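Local coordinates for protein beta-1,4-exocellulase (Thermobifida fusca, PDB 4B4H) that hydrolyses cellulose as a family 6 glycoside hydrolase, a secreted cellobiohydrolase (Cel6B) whose catalytic domain makes up this chain, at residues Y13-V17 against H62-A66; K21-E25 against W404-R410; L84-C89 against M157-Y163; P139-N144 against W191-N197. All blocks are in the same frame, centred on the assembly; numbering follows the deposited sequence.

Contact 1: residues Y13-V17 against H62-A66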
loop_
_atom_site.group_PDB
_atom_site.type_symbol
_atom_site.label_atom_id
_atom_site.label_comp_id
_atom_site.label_asym_id
_atom_site.label_seq_id
_atom_site.Cartn_x
_atom_site.Cartn_y
_atom_site.Cartn_z
ATOM N N TYR A 13 4.941 16.994 2.814
ATOM C CA TYR A 13 4.293 17.143 4.122
ATOM C C TYR A 13 4.967 16.300 5.207
ATOM O O TYR A 13 5.308 15.148 4.957
ATOM C CB TYR A 13 2.828 16.700 4.023
ATOM C CG TYR A 13 2.030 16.892 5.287
ATOM C CD1 TYR A 13 1.829 18.165 5.813
ATOM C CD2 TYR A 13 1.492 15.799 5.979
ATOM C CE1 TYR A 13 1.099 18.356 6.968
ATOM C CE2 TYR A 13 0.753 15.980 7.143
ATOM C CZ TYR A 13 0.575 17.274 7.637
ATOM O OH TYR A 13 -0.155 17.524 8.780
ATOM N N VAL A 14 5.129 16.867 6.403
ATOM C CA VAL A 14 5.552 16.087 7.582
ATOM C C VAL A 14 4.404 16.102 8.595
ATOM O O VAL A 14 3.961 17.164 9.042
ATOM C CB VAL A 14 6.871 16.611 8.218
ATOM C CG1 VAL A 14 7.301 15.749 9.401
ATOM C CG2 VAL A 14 7.988 16.632 7.185
ATOM N N ASN A 15 3.919 14.921 8.953
ATOM C CA ASN A 15 2.774 14.813 9.853
ATOM C C ASN A 15 3.252 15.009 11.278
ATOM O O ASN A 15 4.002 14.170 11.795
ATOM C CB ASN A 15 2.086 13.457 9.683
ATOM C CG ASN A 15 0.904 13.263 10.623
ATOM O OD1 ASN A 15 0.662 14.077 11.516
ATOM N ND2 ASN A 15 0.172 12.173 10.436
ATOM N N PRO A 16 2.841 16.128 11.917
ATOM C CA PRO A 16 3.367 16.445 13.246
ATOM C C PRO A 16 3.013 15.364 14.263
ATOM O O PRO A 16 3.817 15.059 15.137
ATOM C CB PRO A 16 2.647 17.748 13.624
ATOM C CG PRO A 16 2.024 18.258 12.367
ATOM C CD PRO A 16 1.756 17.047 11.527
ATOM N N VAL A 17 1.820 14.787 14.125
ATOM C CA VAL A 17 1.369 13.697 14.987
ATOM C C VAL A 17 2.348 12.516 14.916
ATOM O O VAL A 17 2.924 12.108 15.934
ATOM C CB VAL A 17 -0.068 13.240 14.619
ATOM C CG1 VAL A 17 -0.569 12.171 15.582
ATOM C CG2 VAL A 17 -1.026 14.421 14.621
ATOM N N HIS A 62 -4.838 18.727 8.905
ATOM C CA HIS A 62 -3.611 18.349 8.185
ATOM C C HIS A 62 -3.358 19.199 6.973
ATOM O O HIS A 62 -2.208 19.482 6.631
ATOM C CB HIS A 62 -3.634 16.888 7.744
ATOM C CG HIS A 62 -3.409 15.904 8.863
ATOM N ND1 HIS A 62 -2.194 15.707 9.421
ATOM C CD2 HIS A 62 -4.285 15.040 9.515
ATOM C CE1 HIS A 62 -2.286 14.759 10.373
ATOM N NE2 HIS A 62 -3.570 14.362 10.442
ATOM N N LEU A 63 -4.421 19.589 6.274
ATOM C CA LEU A 63 -4.249 20.391 5.063
ATOM C C LEU A 63 -3.763 21.813 5.352
ATOM O O LEU A 63 -2.901 22.339 4.636
ATOM C CB LEU A 63 -5.534 20.396 4.231
ATOM C CG LEU A 63 -5.936 19.024 3.671
ATOM C CD1 LEU A 63 -7.262 19.174 2.951
ATOM C CD2 LEU A 63 -4.871 18.452 2.749
ATOM N N GLU A 64 -4.311 22.410 6.405
ATOM C CA GLU A 64 -3.843 23.689 6.948
ATOM C C GLU A 64 -2.370 23.629 7.333
ATOM O O GLU A 64 -1.613 24.555 7.047
ATOM C CB GLU A 64 -4.702 24.116 8.143
ATOM C CG GLU A 64 -6.099 24.563 7.738
ATOM C CD GLU A 64 -6.883 25.218 8.858
ATOM O OE1 GLU A 64 -6.553 24.996 10.040
ATOM O OE2 GLU A 64 -7.854 25.946 8.549
ATOM N N GLU A 65 -1.966 22.535 7.975
ATOM C CA GLU A 65 -0.562 22.353 8.338
ATOM C C GLU A 65 0.306 22.238 7.086
ATOM O O GLU A 65 1.399 22.824 7.015
ATOM C CB GLU A 65 -0.393 21.157 9.286
ATOM C CG GLU A 65 1.045 20.841 9.705
ATOM C CD GLU A 65 1.700 21.917 10.576
ATOM O OE1 GLU A 65 1.038 22.916 10.924
ATOM O OE2 GLU A 65 2.898 21.764 10.918
ATOM N N ALA A 66 -0.168 21.489 6.085
ATOM C CA ALA A 66 0.568 21.386 4.822
ATOM C C ALA A 66 0.791 22.751 4.141
ATOM O O ALA A 66 1.881 23.031 3.607
ATOM C CB ALA A 66 -0.115 20.412 3.865
#
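The rings of Tyr13 and His62 meet at their borders, planes 82° apart, without stacking. Their polar atoms share a hydrogen bond of 2.8 Å, Tyr13 OH to His62 ND1, and either side could be the donor. With CG anti to the backbone N (chi1 -176°), the Tyr13 ring lies along helix 59-70. Its CD1 packs on Ala66 CB at 3.6 Å, and the CB and CG of Glu65 lie at its edge. Asn15 brings OD1 to the edge of the imidazole, 3.2 Å from His62 CE1, with its amide plane nearly perpendicular to that ring. The same OD1 caps helix 16-24 through a weak bond from Val17 N. Outside this pair, Pro16 CG slides past Glu65 CG at 3.8 Å. A leucine in place of Tyr13 would probably leave His62 ND1 without this partner and free the imidazole to turn. The contact joins the start of helix 16-24 to helix 59-70. Beneath it lie parallel strands of the central sheet: Tyr13 and His62 both touch Ile77 of strand 75-81 and Val38 of strand 38-40, while Leu63 faces helix 103-121.

Contact 2: residues K21-E25 against W404-R410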
loop_
_atom_site.group_PDB
_atom_site.type_symbol
_atom_site.label_atom_id
_atom_site.label_comp_id
_atom_site.label_asym_id
_atom_site.label_seq_id
_atom_site.Cartn_x
_atom_site.Cartn_y
_atom_site.Cartn_z
ATOM N N LYS A 21 5.804 10.820 17.677
ATOM C CA LYS A 21 5.980 9.449 18.170
ATOM C C LYS A 21 7.310 8.834 17.729
ATOM O O LYS A 21 7.896 8.033 18.455
ATOM C CB LYS A 21 4.818 8.558 17.730
ATOM C CG LYS A 21 3.459 9.073 18.151
ATOM C CD LYS A 21 2.355 8.224 17.553
ATOM C CE LYS A 21 1.107 8.313 18.414
ATOM N NZ LYS A 21 0.477 9.661 18.361
ATOM N N ALA A 22 7.773 9.218 16.539
ATOM C CA ALA A 22 9.027 8.728 15.982
ATOM C C ALA A 22 10.221 9.321 16.728
ATOM O O ALA A 22 11.119 8.581 17.157
ATOM C CB ALA A 22 9.101 9.055 14.494
ATOM N N ALA A 23 10.200 10.644 16.910
ATOM C CA ALA A 23 11.271 11.364 17.613
ATOM C C ALA A 23 11.401 10.951 19.078
ATOM O O ALA A 23 12.470 11.121 19.671
ATOM C CB ALA A 23 11.072 12.874 17.506
ATOM N N ALA A 24 10.316 10.427 19.655
ATOM C CA ALA A 24 10.303 9.999 21.056
ATOM C C ALA A 24 11.013 8.672 21.296
ATOM O O ALA A 24 11.431 8.381 22.417
ATOM C CB ALA A 24 8.881 9.919 21.571
ATOM N N GLU A 25 11.125 7.854 20.253
ATOM C CA GLU A 25 11.841 6.585 20.357
ATOM C C GLU A 25 13.343 6.805 20.276
ATOM O O GLU A 25 13.793 7.672 19.533
ATOM C CB GLU A 25 11.408 5.637 19.244
ATOM C CG GLU A 25 9.942 5.259 19.316
ATOM C CD GLU A 25 9.636 4.260 20.415
ATOM O OE1 GLU A 25 10.580 3.713 21.030
ATOM O OE2 GLU A 25 8.439 4.009 20.658
ATOM N N TRP A 404 0.513 2.987 18.273
ATOM C CA TRP A 404 1.962 2.952 18.270
ATOM C C TRP A 404 2.520 1.614 18.706
ATOM O O TRP A 404 2.103 1.070 19.730
ATOM C CB TRP A 404 2.527 4.071 19.130
ATOM C CG TRP A 404 3.974 4.277 18.807
ATOM C CD1 TRP A 404 5.070 3.936 19.586
ATOM C CD2 TRP A 404 4.531 4.807 17.560
ATOM N NE1 TRP A 404 6.238 4.237 18.933
ATOM C CE2 TRP A 404 5.983 4.763 17.713
ATOM C CE3 TRP A 404 3.989 5.296 16.374
ATOM C CZ2 TRP A 404 6.837 5.213 16.722
ATOM C CZ3 TRP A 404 4.855 5.743 15.380
ATOM C CH2 TRP A 404 6.244 5.706 15.550
ATOM N N PHE A 405 3.459 1.069 17.931
ATOM C CA PHE A 405 4.035 -0.255 18.204
ATOM C C PHE A 405 5.542 -0.097 18.369
ATOM O O PHE A 405 6.283 -0.130 17.384
ATOM C CB PHE A 405 3.688 -1.195 17.040
ATOM C CG PHE A 405 3.954 -2.663 17.290
ATOM C CD1 PHE A 405 4.374 -3.152 18.522
ATOM C CD2 PHE A 405 3.759 -3.574 16.254
ATOM C CE1 PHE A 405 4.609 -4.513 18.710
ATOM C CE2 PHE A 405 3.989 -4.927 16.430
ATOM C CZ PHE A 405 4.418 -5.406 17.663
ATOM N N SER A 406 5.982 0.101 19.617
ATOM C CA SER A 406 7.366 0.508 19.893
ATOM C C SER A 406 8.399 -0.570 19.558
ATOM O O SER A 406 9.412 -0.297 18.895
ATOM C CB SER A 406 7.522 0.981 21.346
ATOM O OG SER A 406 8.795 1.580 21.532
ATOM N N ALA A 407 8.158 -1.792 20.024
ATOM C CA ALA A 407 8.987 -2.922 19.628
ATOM C C ALA A 407 9.192 -2.980 18.100
ATOM O O ALA A 407 10.324 -3.128 17.627
ATOM C CB ALA A 407 8.423 -4.231 20.171
ATOM N N GLN A 408 8.121 -2.802 17.333
ATOM C CA GLN A 408 8.227 -2.808 15.876
ATOM C C GLN A 408 8.985 -1.602 15.326
ATOM O O GLN A 408 9.744 -1.743 14.369
ATOM C CB GLN A 408 6.843 -2.884 15.232
ATOM C CG GLN A 408 6.852 -3.263 13.754
ATOM C CD GLN A 408 5.573 -2.871 13.035
ATOM O OE1 GLN A 408 4.905 -1.910 13.404
ATOM N NE2 GLN A 408 5.237 -3.620 11.997
ATOM N N PHE A 409 8.772 -0.424 15.907
ATOM C CA PHE A 409 9.515 0.747 15.432
ATOM C C PHE A 409 11.027 0.608 15.667
ATOM O O PHE A 409 11.829 0.875 14.770
ATOM C CB PHE A 409 8.985 2.060 16.015
ATOM C CG PHE A 409 9.700 3.276 15.493
ATOM C CD1 PHE A 409 9.261 3.931 14.336
ATOM C CD2 PHE A 409 10.819 3.774 16.165
ATOM C CE1 PHE A 409 9.931 5.054 13.863
ATOM C CE2 PHE A 409 11.492 4.889 15.682
ATOM C CZ PHE A 409 11.041 5.527 14.540
ATOM N N ARG A 410 11.416 0.208 16.873
ATOM C CA ARG A 410 12.838 -0.035 17.158
ATOM C C ARG A 410 13.481 -1.038 16.192
ATOM O O ARG A 410 14.612 -0.832 15.737
ATOM C CB ARG A 410 13.042 -0.497 18.605
ATOM C CG ARG A 410 12.765 0.586 19.625
ATOM C CD ARG A 410 12.551 0.002 21.005
ATOM N NE ARG A 410 13.743 -0.615 21.587
ATOM C CZ ARG A 410 13.719 -1.684 22.386
ATOM N NH1 ARG A 410 12.566 -2.274 22.684
ATOM N NH2 ARG A 410 14.845 -2.175 22.880
#
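Lys21 and Trp404 face each other where the two segments come together, their CA atoms 7.6 Å apart. At the other end Glu25 and Arg410 have CA atoms 7.4 Å apart. Residues 21-24 end helix 16-24, and Glu25 has already left it with an extended backbone. Trp404 and Phe405 are also non-helical, Phe405 being the N-cap of helix 406-414.

Glu25 carries the polar part. Its OE2 accepts two hydrogen bonds. Trp404 NE1 donates at 2.8 Å to Glu25 OE2, on the anti side of the carboxylate and nearly in the indole plane. Ser406 OG donates at 2.6 Å to the same Glu25 OE2, on the syn side. The carboxylate lies 19° from the indole plane, consistent with the grip of the two donors on OE2. A bend at chi2 (-75°) turns the carboxylate toward them, while Glu25 CB and CG pack obliquely against the Phe409 ring. Arg410 lies near, but its charged group does not reach Glu25.

Lys21 covers one face of the indole. Its CB sits 3.6 Å from the centroid of the six-membered ring of Trp404, a CH-pi contact almost on the ring normal. Further along, Lys21 CD lies 3.6 Å from Trp404 CE3, and the chain then leads its amine away. Ala22 CB adds an apolar touch on Phe409 CZ at 4.0 Å.

The Trp404 side chain also lies about 4 Å from that of Glu357, a predicted substrate-binding residue. The backbone of Phe405 is tied to Gly356. The contact joins the end of helix 16-24, near the N-terminus, to helix 406-414 at the C-terminal end of the chain.

Contact 3: residues L84-C89 against M157-Y163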
loop_
_atom_site.group_PDB
_atom_site.type_symbol
_atom_site.label_atom_id
_atom_site.label_comp_id
_atom_site.label_asym_id
_atom_site.label_seq_id
_atom_site.Cartn_x
_atom_site.Cartn_y
_atom_site.Cartn_z
ATOM N N LEU A 84 -14.128 1.480 1.663
ATOM C CA LEU A 84 -15.118 0.863 0.778
ATOM C C LEU A 84 -16.128 0.019 1.552
ATOM O O LEU A 84 -15.787 -0.542 2.587
ATOM C CB LEU A 84 -14.444 -0.039 -0.260
ATOM C CG LEU A 84 -13.931 0.668 -1.517
ATOM C CD1 LEU A 84 -13.163 -0.333 -2.360
ATOM C CD2 LEU A 84 -14.991 1.365 -2.366
ATOM N N PRO A 85 -17.380 -0.078 1.043
ATOM C CA PRO A 85 -18.293 -1.025 1.670
ATOM C C PRO A 85 -17.772 -2.448 1.522
ATOM O O PRO A 85 -17.194 -2.786 0.483
ATOM C CB PRO A 85 -19.574 -0.864 0.853
ATOM C CG PRO A 85 -19.120 -0.349 -0.477
ATOM C CD PRO A 85 -17.987 0.573 -0.130
ATOM N N GLY A 86 -17.954 -3.266 2.554
ATOM C CA GLY A 86 -17.457 -4.638 2.537
ATOM C C GLY A 86 -15.946 -4.702 2.405
ATOM O O GLY A 86 -15.408 -5.581 1.738
ATOM N N ARG A 87 -15.276 -3.768 3.076
ATOM C CA ARG A 87 -13.833 -3.549 2.940
ATOM C C ARG A 87 -13.015 -4.811 3.193
ATOM O O ARG A 87 -13.376 -5.643 4.031
ATOM C CB ARG A 87 -13.396 -2.454 3.922
ATOM C CG ARG A 87 -12.213 -1.617 3.430
ATOM C CD ARG A 87 -11.900 -0.514 4.431
ATOM N NE ARG A 87 -11.092 -1.030 5.529
ATOM C CZ ARG A 87 -10.605 -0.304 6.532
ATOM N NH1 ARG A 87 -10.810 1.012 6.580
ATOM N NH2 ARG A 87 -9.870 -0.898 7.468
ATOM N N ASP A 88 -11.901 -4.947 2.478
ATOM C CA ASP A 88 -10.959 -6.032 2.766
ATOM C C ASP A 88 -11.669 -7.398 2.689
ATOM O O ASP A 88 -11.558 -8.206 3.600
ATOM C CB ASP A 88 -10.334 -5.818 4.163
ATOM C CG ASP A 88 -9.670 -4.435 4.319
ATOM O OD1 ASP A 88 -8.740 -4.133 3.544
ATOM O OD2 ASP A 88 -10.035 -3.653 5.234
ATOM N N CYS A 89 -12.365 -7.655 1.576
ATOM C CA CYS A 89 -13.368 -8.737 1.489
ATOM C C CYS A 89 -12.822 -10.158 1.652
ATOM O O CYS A 89 -13.607 -11.094 1.812
ATOM C CB CYS A 89 -14.178 -8.639 0.191
ATOM S SG CYS A 89 -13.185 -8.827 -1.315
ATOM N N MET A 157 -19.255 -8.621 -3.417
ATOM C CA MET A 157 -18.818 -7.283 -3.823
ATOM C C MET A 157 -18.574 -7.212 -5.337
ATOM O O MET A 157 -18.818 -6.173 -5.967
ATOM C CB MET A 157 -17.575 -6.859 -3.015
ATOM C CG MET A 157 -17.769 -6.763 -1.493
ATOM S SD MET A 157 -19.292 -5.909 -0.970
ATOM C CE MET A 157 -19.093 -4.326 -1.773
ATOM N N LYS A 158 -18.163 -8.329 -5.931
ATOM C CA LYS A 158 -18.015 -8.414 -7.389
ATOM C C LYS A 158 -19.394 -8.404 -8.056
ATOM O O LYS A 158 -19.630 -7.677 -9.016
ATOM C CB LYS A 158 -17.248 -9.667 -7.806
ATOM C CG LYS A 158 -17.379 -9.976 -9.292
ATOM C CD LYS A 158 -16.748 -11.303 -9.672
ATOM C CE LYS A 158 -17.324 -11.802 -10.983
ATOM N NZ LYS A 158 -17.167 -13.271 -11.154
ATOM N N GLN A 159 -20.304 -9.209 -7.524
ATOM C CA GLN A 159 -21.638 -9.272 -8.068
ATOM C C GLN A 159 -22.365 -7.936 -7.949
ATOM O O GLN A 159 -23.046 -7.531 -8.885
ATOM C CB GLN A 159 -22.430 -10.399 -7.393
ATOM C CG GLN A 159 -23.869 -10.559 -7.866
ATOM C CD GLN A 159 -23.999 -11.179 -9.248
ATOM O OE1 GLN A 159 -23.158 -11.973 -9.680
ATOM N NE2 GLN A 159 -25.088 -10.844 -9.937
ATOM N N ASN A 160 -22.224 -7.252 -6.810
ATOM C CA ASN A 160 -22.987 -6.024 -6.577
ATOM C C ASN A 160 -22.297 -4.750 -7.086
ATOM O O ASN A 160 -22.888 -3.680 -7.095
ATOM C CB ASN A 160 -23.545 -5.927 -5.124
ATOM C CG ASN A 160 -22.582 -5.298 -4.124
ATOM O OD1 ASN A 160 -21.420 -5.036 -4.424
ATOM N ND2 ASN A 160 -23.078 -5.050 -2.921
ATOM N N GLY A 161 -21.041 -4.902 -7.505
ATOM C CA GLY A 161 -20.266 -3.809 -8.094
ATOM C C GLY A 161 -19.867 -2.746 -7.086
ATOM O O GLY A 161 -19.642 -1.595 -7.447
ATOM N N GLY A 162 -19.772 -3.136 -5.820
ATOM C CA GLY A 162 -19.565 -2.159 -4.735
ATOM C C GLY A 162 -18.171 -1.566 -4.778
ATOM O O GLY A 162 -18.021 -0.365 -4.633
ATOM N N TYR A 163 -17.165 -2.428 -4.923
ATOM C CA TYR A 163 -15.782 -1.977 -5.130
ATOM C C TYR A 163 -15.595 -1.186 -6.412
ATOM O O TYR A 163 -15.045 -0.091 -6.385
ATOM C CB TYR A 163 -14.818 -3.160 -5.150
ATOM C CG TYR A 163 -14.439 -3.765 -3.816
ATOM C CD1 TYR A 163 -15.163 -3.508 -2.640
ATOM C CD2 TYR A 163 -13.361 -4.634 -3.747
ATOM C CE1 TYR A 163 -14.791 -4.093 -1.433
ATOM C CE2 TYR A 163 -12.984 -5.221 -2.554
ATOM C CZ TYR A 163 -13.703 -4.952 -1.399
ATOM O OH TYR A 163 -13.318 -5.541 -0.219
#
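Tyr163 reaches into the loop 84-89 and fills the tight part of this contact. Its OH donates to Gly86 O at 2.9 Å, tilted from the carbonyl plane. The same Tyr163 OH accepts from Cys89 N at 2.9 Å, with an N-H...O angle of 134°. One hydroxyl thus bridges Gly86 and Cys89, on either side in sequence of the predicted active-site Asp88. Leu84 CD1 lies over one face of the ring, 4.1 Å from the Tyr163 centroid. Pro85 O comes to the ring edge in plane, 3.3 Å from Tyr163 CE1. Cys89 SG meets the ring obliquely, 4.7 Å from the Tyr163 centroid, in a sulfur-aromatic contact, and is itself bonded to Cys154.

Met157 packs beside the type II turn 84-87. Bends at chi2 and chi3 curl its chain back, and Met157 CE ends 3.3 Å from Pro85 O. A CB on Gly86 would clash with Met157 SD, and one on Gly162 would clash with Met157 CE. Cys89 CB and Met157 CG make a looser apolar touch at 4.4 Å.

The outer part is looser. Lys158 and Gln159 are exposed and stand off from the loop, and Gly161 bends the chain with positive phi between two helices.

On the far side, Arg87 NE forms a salt bridge with Asp88 OD2 at 2.8 Å, and Arg87 also makes a cation-pi contact with Tyr82. The loop follows strand 75-81. It is packed between helices 152-160 and 162-175 on one hand and helix 103-121 on the other, where Tyr106 meets Leu84 and Pro85.

Contact 4: residues P139-N144 against W191-N197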
loop_
_atom_site.group_PDB
_atom_site.type_symbol
_atom_site.label_atom_id
_atom_site.label_comp_id
_atom_site.label_asym_id
_atom_site.label_seq_id
_atom_site.Cartn_x
_atom_site.Cartn_y
_atom_site.Cartn_z
ATOM N N PRO A 139 -8.108 -5.947 -6.565
ATOM C CA PRO A 139 -7.512 -7.243 -6.952
ATOM C C PRO A 139 -8.134 -8.462 -6.241
ATOM O O PRO A 139 -7.987 -9.590 -6.715
ATOM C CB PRO A 139 -6.017 -7.062 -6.609
ATOM C CG PRO A 139 -5.813 -5.561 -6.658
ATOM C CD PRO A 139 -7.080 -5.009 -6.066
ATOM N N ASN A 140 -8.862 -8.230 -5.150
ATOM C CA ASN A 140 -9.625 -9.310 -4.507
ATOM C C ASN A 140 -10.675 -9.895 -5.456
ATOM O O ASN A 140 -10.963 -11.092 -5.400
ATOM C CB ASN A 140 -10.311 -8.832 -3.232
ATOM C CG ASN A 140 -9.333 -8.591 -2.102
ATOM O OD1 ASN A 140 -8.769 -9.521 -1.535
ATOM N ND2 ASN A 140 -9.151 -7.333 -1.749
ATOM N N LEU A 141 -11.230 -9.053 -6.327
ATOM C CA LEU A 141 -12.260 -9.479 -7.277
ATOM C C LEU A 141 -11.704 -10.277 -8.452
ATOM O O LEU A 141 -12.471 -10.811 -9.254
ATOM C CB LEU A 141 -13.104 -8.294 -7.755
ATOM C CG LEU A 141 -13.614 -7.392 -6.631
ATOM C CD1 LEU A 141 -14.403 -6.235 -7.208
ATOM C CD2 LEU A 141 -14.453 -8.142 -5.610
ATOM N N VAL A 142 -10.376 -10.329 -8.553
ATOM C CA VAL A 142 -9.672 -11.164 -9.537
ATOM C C VAL A 142 -9.347 -12.529 -8.917
ATOM O O VAL A 142 -9.611 -13.572 -9.520
ATOM C CB VAL A 142 -8.351 -10.500 -10.013
ATOM C CG1 VAL A 142 -7.604 -11.410 -10.989
ATOM C CG2 VAL A 142 -8.620 -9.135 -10.631
ATOM N N THR A 143 -8.802 -12.505 -7.705
ATOM C CA THR A 143 -8.095 -13.656 -7.133
ATOM C C THR A 143 -8.838 -14.380 -6.010
ATOM O O THR A 143 -8.588 -15.564 -5.745
ATOM C CB THR A 143 -6.749 -13.212 -6.545
ATOM O OG1 THR A 143 -6.997 -12.342 -5.432
ATOM C CG2 THR A 143 -5.904 -12.476 -7.590
ATOM N N ASN A 144 -9.733 -13.666 -5.334
ATOM C CA ASN A 144 -10.404 -14.222 -4.159
ATOM C C ASN A 144 -11.913 -14.472 -4.323
ATOM O O ASN A 144 -12.654 -14.470 -3.345
ATOM C CB ASN A 144 -10.096 -13.348 -2.925
ATOM C CG ASN A 144 -8.626 -13.390 -2.526
ATOM O OD1 ASN A 144 -7.963 -14.409 -2.666
ATOM N ND2 ASN A 144 -8.120 -12.280 -2.008
ATOM N N TRP A 191 0.999 -10.711 -5.198
ATOM C CA TRP A 191 -0.443 -10.936 -5.248
ATOM C C TRP A 191 -0.915 -11.091 -6.669
ATOM O O TRP A 191 -1.600 -12.063 -6.996
ATOM C CB TRP A 191 -1.182 -9.787 -4.559
ATOM C CG TRP A 191 -2.683 -9.927 -4.394
ATOM C CD1 TRP A 191 -3.554 -10.855 -4.984
ATOM C CD2 TRP A 191 -3.548 -9.051 -3.609
ATOM N NE1 TRP A 191 -4.850 -10.628 -4.592
ATOM C CE2 TRP A 191 -4.917 -9.560 -3.770
ATOM C CE3 TRP A 191 -3.333 -7.944 -2.804
ATOM C CZ2 TRP A 191 -5.998 -8.958 -3.144
ATOM C CZ3 TRP A 191 -4.426 -7.349 -2.177
ATOM C CH2 TRP A 191 -5.730 -7.840 -2.350
ATOM N N ILE A 192 -0.533 -10.151 -7.538
ATOM C CA ILE A 192 -1.071 -10.135 -8.901
ATOM C C ILE A 192 0.016 -10.193 -9.980
ATOM O O ILE A 192 -0.165 -9.695 -11.100
ATOM C CB ILE A 192 -2.056 -8.958 -9.125
ATOM C CG1 ILE A 192 -1.330 -7.609 -9.065
ATOM C CG2 ILE A 192 -3.211 -9.020 -8.129
ATOM C CD1 ILE A 192 -2.114 -6.455 -9.650
ATOM N N GLY A 193 1.135 -10.831 -9.648
ATOM C CA GLY A 193 2.256 -10.917 -10.574
ATOM C C GLY A 193 2.214 -12.088 -11.546
ATOM O O GLY A 193 3.016 -12.131 -12.466
ATOM N N TRP A 194 1.293 -13.030 -11.334
ATOM C CA TRP A 194 1.183 -14.234 -12.177
ATOM C C TRP A 194 0.519 -14.009 -13.511
ATOM O O TRP A 194 -0.360 -13.155 -13.651
ATOM C CB TRP A 194 0.433 -15.331 -11.431
ATOM C CG TRP A 194 1.209 -15.927 -10.292
ATOM C CD1 TRP A 194 1.988 -17.080 -10.305
ATOM C CD2 TRP A 194 1.305 -15.419 -8.922
ATOM N NE1 TRP A 194 2.538 -17.310 -9.078
ATOM C CE2 TRP A 194 2.174 -16.352 -8.200
ATOM C CE3 TRP A 194 0.781 -14.319 -8.245
ATOM C CZ2 TRP A 194 2.482 -16.177 -6.862
ATOM C CZ3 TRP A 194 1.100 -14.155 -6.895
ATOM C CH2 TRP A 194 1.938 -15.062 -6.225
ATOM N N ASP A 195 0.911 -14.822 -14.495
ATOM C CA ASP A 195 0.298 -14.821 -15.827
ATOM C C ASP A 195 -1.232 -14.820 -15.760
ATOM O O ASP A 195 -1.885 -14.236 -16.626
ATOM C CB ASP A 195 0.774 -16.032 -16.660
ATOM C CG ASP A 195 2.193 -15.870 -17.211
ATOM O OD1 ASP A 195 2.850 -14.860 -16.914
ATOM O OD2 ASP A 195 2.661 -16.761 -17.949
ATOM N N SER A 196 -1.782 -15.463 -14.727
ATOM C CA SER A 196 -3.229 -15.660 -14.589
ATOM C C SER A 196 -4.009 -14.510 -13.950
ATOM O O SER A 196 -5.222 -14.422 -14.129
ATOM C CB SER A 196 -3.539 -16.965 -13.848
ATOM O OG SER A 196 -2.807 -17.096 -12.649
ATOM N N ASN A 197 -3.334 -13.634 -13.210
ATOM C CA ASN A 197 -4.035 -12.514 -12.559
ATOM C C ASN A 197 -3.571 -11.099 -12.921
ATOM O O ASN A 197 -4.281 -10.133 -12.652
ATOM C CB ASN A 197 -4.130 -12.704 -11.035
ATOM C CG ASN A 197 -2.793 -12.987 -10.386
ATOM O OD1 ASN A 197 -1.745 -12.602 -10.901
ATOM N ND2 ASN A 197 -2.825 -13.653 -9.237
HETATM O O HOH W 1 -7.127 -14.881 -11.253
#
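Trp191 lays its indole against Pro139, whose CB sits over one face, 4.1 Å from the centroid of the six-membered ring. The first torsion of Trp191 (chi1 -174°) swings the indole away from its own backbone N and across to helix 140-143. There Trp191 NE1 donates to Thr143 OG1 at 2.9 Å, nearly straight at 175° and in the ring plane. That OG1 in turn donates to Pro139 O. Asn140 crosses the far edge of the indole at about a right angle, its OD1 3.3 Å from Trp191 CZ2. Asn144 ND2 holds this OD1 by a bond in the amide plane, and Asn140 ND2 bonds Asp136, the predicted proton donor. Trp191 is itself a predicted substrate-binding residue, so the contact probably lines part of the family 6 substrate-binding site. Without the indole, as with an alanine here, Thr143 OG1 would probably lose its N-H donor and Pro139 its cover, and a likely sugar-binding surface would go. Pro139 CB also packs on Ile192 CG2 at 3.7 Å. Farther out, Val142 CG1 meets Asn197 CB at 3.7 Å. A water there donates to Val142 O and, weakly, Ser196 O. Val142 and Ile192 rest on helix 198-209.

Contacts 3 and 4 are neighbours, with centres about 16 Å apart. They touch where Cys89 SG packs on Asn140 CB at 3.5 Å and Tyr163 CB on Leu141 CD1 at 3.7 Å. Both bear on two of the predicted active-site residues: Asp88 belongs to contact 3, and the side chain of Asp136 lies about 3 Å from those of both Asp88 and Asn140. Contacts 1 and 2 share helix 16-24, one at each end, with centres about 19 Å apart. They lie near predicted substrate-binding Glu357, whose side chain is about 6 Å from that of Asn15 and about 4 Å from that of Trp404. Contact 4 is on the opposite side of the chain's centre from both, about 35 Å from contact 1 between centres.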